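Local coordinates for protein D-lactate dehydrogenase (Fermentative) (Pseudomonas aeruginosa, PDB 6ABJ) that probably interconverts pyruvate and D-lactate with the NADH/NAD+ pair, as a tetrameric member of the D-isomer specific 2-hydroxyacid dehydrogenase family, at residues 85-90 against 107-112. Sequence-based numbering, arbitrary orientation.
Sequences TRLVAL and GLPVVH
V88 bonds through both its N and its O to the residues on either side of V110, its partner in a short parallel pairing: V88 N donates to P109 O and V88 O accepts V111 N, each at 3.1 Å. Two residues on, L90 N donates to V111 O at 2.9 Å. V88 O also takes a CA-H contact from V110, so two donors share this acceptor. On the sheet face of V88 and V110, L90 sets CD1 against V110 CG1 (3.7 Å), and V88 CG2 meets L108 CG, the two side chains crossing at about a right angle. L108, with CG anti to its backbone N (chi1 -168°), lays CD1 on the R86 carbonyl carbon (3.4 Å). The face of A89 and V111 is joined by V111 CG2, 3.9 Å from A89 CB, whereas L87 CD1 rests between P109 CG and V111 CG2. Helix 317-335 packs over this side, with W334 on L87 and P109 and I331 on A89. Further out, strand 63-66 bonds the other edge of 87-90, R86 forms a salt bridge to E62, and H112 ND1 is held by A93 O. The pairing closes the beta-alpha-beta unit through helix 100-105 and adds 110-111 as the outermost strand of the five-stranded parallel sheet. Its backbone bonds fix the register, and aliphatic contacts on both faces bury the join.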
ATOM      1  N   THR B  85     -21.694   2.774 -39.945  1.00 53.38           N
ATOM      2  CA  THR B  85     -20.336   2.316 -39.707  1.00 50.12           C
ATOM      3  C   THR B  85     -20.056   1.187 -40.650  1.00 44.73           C
ATOM      4  O   THR B  85     -20.907   0.309 -40.828  1.00 46.24           O
ATOM      5  CB  THR B  85     -20.145   1.913 -38.236  1.00 48.06           C
ATOM      6  OG1 THR B  85     -20.286   3.082 -37.431  1.00 51.17           O
ATOM      7  CG2 THR B  85     -18.803   1.280 -38.028  1.00 47.12           C
ATOM      8  N   ARG B  86     -18.899   1.206 -41.311  1.00 44.85           N
ATOM      9  CA  ARG B  86     -18.628   0.198 -42.355  1.00 42.09           C
ATOM     10  C   ARG B  86     -17.478  -0.738 -42.029  1.00 38.75           C
ATOM     11  O   ARG B  86     -17.336  -1.770 -42.665  1.00 32.15           O
ATOM     12  CB  ARG B  86     -18.391   0.853 -43.738  1.00 46.65           C
ATOM     13  CG  ARG B  86     -19.591   1.604 -44.339  1.00 51.82           C
ATOM     14  CD  ARG B  86     -19.177   2.320 -45.648  1.00 57.74           C
ATOM     15  NE  ARG B  86     -18.603   1.388 -46.656  1.00 61.02           N
ATOM     16  CZ  ARG B  86     -17.573   1.662 -47.477  1.00 60.23           C
ATOM     17  NH1 ARG B  86     -16.985   2.861 -47.512  1.00 57.45           N
ATOM     18  NH2 ARG B  86     -17.122   0.717 -48.291  1.00 61.11           N
ATOM     19  N   LEU B  87     -16.695  -0.430 -40.983  1.00 37.23           N
ATOM     20  CA  LEU B  87     -15.614  -1.298 -40.559  1.00 35.35           C
ATOM     21  C   LEU B  87     -15.417  -1.200 -39.012  1.00 33.92           C
ATOM     22  O   LEU B  87     -15.458  -0.115 -38.454  1.00 36.23           O
ATOM     23  CB  LEU B  87     -14.314  -0.917 -41.269  1.00 34.52           C
ATOM     24  CG  LEU B  87     -13.034  -1.624 -40.824  1.00 32.98           C
ATOM     25  CD1 LEU B  87     -12.915  -3.079 -41.246  1.00 33.21           C
ATOM     26  CD2 LEU B  87     -11.863  -0.830 -41.345  1.00 33.76           C
ATOM     27  N   VAL B  88     -15.200  -2.361 -38.397  1.00 34.37           N
ATOM     28  CA  VAL B  88     -14.812  -2.447 -36.999  1.00 34.76           C
ATOM     29  C   VAL B  88     -13.347  -2.859 -36.972  1.00 31.69           C
ATOM     30  O   VAL B  88     -13.011  -3.931 -37.423  1.00 35.07           O
ATOM     31  CB  VAL B  88     -15.640  -3.564 -36.296  1.00 37.30           C
ATOM     32  CG1 VAL B  88     -15.163  -3.770 -34.842  1.00 36.13           C
ATOM     33  CG2 VAL B  88     -17.125  -3.231 -36.326  1.00 38.61           C
ATOM     34  N   ALA B  89     -12.480  -1.982 -36.481  1.00 32.96           N
ATOM     35  CA  ALA B  89     -11.050  -2.264 -36.363  1.00 30.89           C
ATOM     36  C   ALA B  89     -10.769  -2.524 -34.878  1.00 32.16           C
ATOM     37  O   ALA B  89     -10.980  -1.611 -34.053  1.00 32.56           O
ATOM     38  CB  ALA B  89     -10.214  -1.088 -36.800  1.00 29.68           C
ATOM     39  N   LEU B  90     -10.269  -3.721 -34.555  1.00 33.74           N
ATOM     40  CA  LEU B  90      -9.928  -4.073 -33.132  1.00 32.63           C
ATOM     41  C   LEU B  90      -8.469  -3.761 -32.958  1.00 31.79           C
ATOM     42  O   LEU B  90      -7.595  -4.289 -33.698  1.00 28.49           O
ATOM     43  CB  LEU B  90     -10.147  -5.522 -32.837  1.00 33.91           C
ATOM     44  CG  LEU B  90     -11.443  -6.146 -33.304  1.00 39.27           C
ATOM     45  CD1 LEU B  90     -11.415  -7.632 -33.091  1.00 42.59           C
ATOM     46  CD2 LEU B  90     -12.598  -5.514 -32.567  1.00 42.52           C
ATOM     47  N   GLY B 107     -22.831  -7.628 -42.874  1.00 42.57           N
ATOM     48  CA  GLY B 107     -21.885  -7.090 -43.824  1.00 42.82           C
ATOM     49  C   GLY B 107     -20.966  -6.059 -43.195  1.00 44.11           C
ATOM     50  O   GLY B 107     -20.701  -5.011 -43.774  1.00 39.28           O
ATOM     51  N   LEU B 108     -20.463  -6.356 -41.983  1.00 41.22           N
ATOM     52  CA  LEU B 108     -19.588  -5.425 -41.291  1.00 44.85           C
ATOM     53  C   LEU B 108     -18.265  -6.139 -40.984  1.00 44.42           C
ATOM     54  O   LEU B 108     -18.231  -6.966 -40.083  1.00 42.64           O
ATOM     55  CB  LEU B 108     -20.295  -5.013 -40.001  1.00 45.93           C
ATOM     56  CG  LEU B 108     -19.822  -3.864 -39.158  1.00 50.86           C
ATOM     57  CD1 LEU B 108     -19.314  -2.698 -39.973  1.00 52.06           C
ATOM     58  CD2 LEU B 108     -20.984  -3.425 -38.273  1.00 51.90           C
ATOM     59  N   PRO B 109     -17.187  -5.842 -41.743  1.00 41.45           N
ATOM     60  CA  PRO B 109     -15.950  -6.620 -41.615  1.00 39.54           C
ATOM     61  C   PRO B 109     -15.199  -6.241 -40.327  1.00 36.21           C
ATOM     62  O   PRO B 109     -15.445  -5.170 -39.758  1.00 36.35           O
ATOM     63  CB  PRO B 109     -15.142  -6.257 -42.861  1.00 38.47           C
ATOM     64  CG  PRO B 109     -15.711  -4.954 -43.335  1.00 41.69           C
ATOM     65  CD  PRO B 109     -17.096  -4.804 -42.782  1.00 43.61           C
ATOM     66  N   VAL B 110     -14.391  -7.172 -39.851  1.00 34.38           N
ATOM     67  CA  VAL B 110     -13.685  -7.014 -38.600  1.00 34.76           C
ATOM     68  C   VAL B 110     -12.237  -7.266 -38.902  1.00 32.94           C
ATOM     69  O   VAL B 110     -11.906  -8.240 -39.559  1.00 35.41           O
ATOM     70  CB  VAL B 110     -14.189  -8.035 -37.549  1.00 35.24           C
ATOM     71  CG1 VAL B 110     -13.313  -7.935 -36.307  1.00 35.75           C
ATOM     72  CG2 VAL B 110     -15.653  -7.736 -37.189  1.00 35.45           C
ATOM     73  N   VAL B 111     -11.369  -6.367 -38.486  1.00 31.96           N
ATOM     74  CA  VAL B 111      -9.944  -6.613 -38.598  1.00 31.23           C
ATOM     75  C   VAL B 111      -9.281  -6.545 -37.200  1.00 30.75           C
ATOM     76  O   VAL B 111      -9.847  -5.979 -36.286  1.00 29.49           O
ATOM     77  CB  VAL B 111      -9.280  -5.615 -39.557  1.00 30.91           C
ATOM     78  CG1 VAL B 111      -9.764  -5.954 -40.979  1.00 31.10           C
ATOM     79  CG2 VAL B 111      -9.518  -4.190 -39.133  1.00 30.77           C
ATOM     80  N   HIS B 112      -8.088  -7.083 -37.093  1.00 31.69           N
ATOM     81  CA  HIS B 112      -7.376  -7.091 -35.802  1.00 32.55           C
ATOM     82  C   HIS B 112      -5.867  -7.112 -35.965  1.00 31.72           C
ATOM     83  O   HIS B 112      -5.338  -7.170 -37.074  1.00 28.96           O
ATOM     84  CB  HIS B 112      -7.826  -8.315 -35.032  1.00 32.75           C
ATOM     85  CG  HIS B 112      -7.150  -9.584 -35.426  1.00 33.06           C
ATOM     86  ND1 HIS B 112      -6.941 -10.604 -34.517  1.00 33.28           N
ATOM     87  CD2 HIS B 112      -6.749 -10.059 -36.625  1.00 34.78           C
ATOM     88  CE1 HIS B 112      -6.382 -11.628 -35.149  1.00 36.72           C
ATOM     89  NE2 HIS B 112      -6.235 -11.316 -36.421  1.00 33.52           N
TER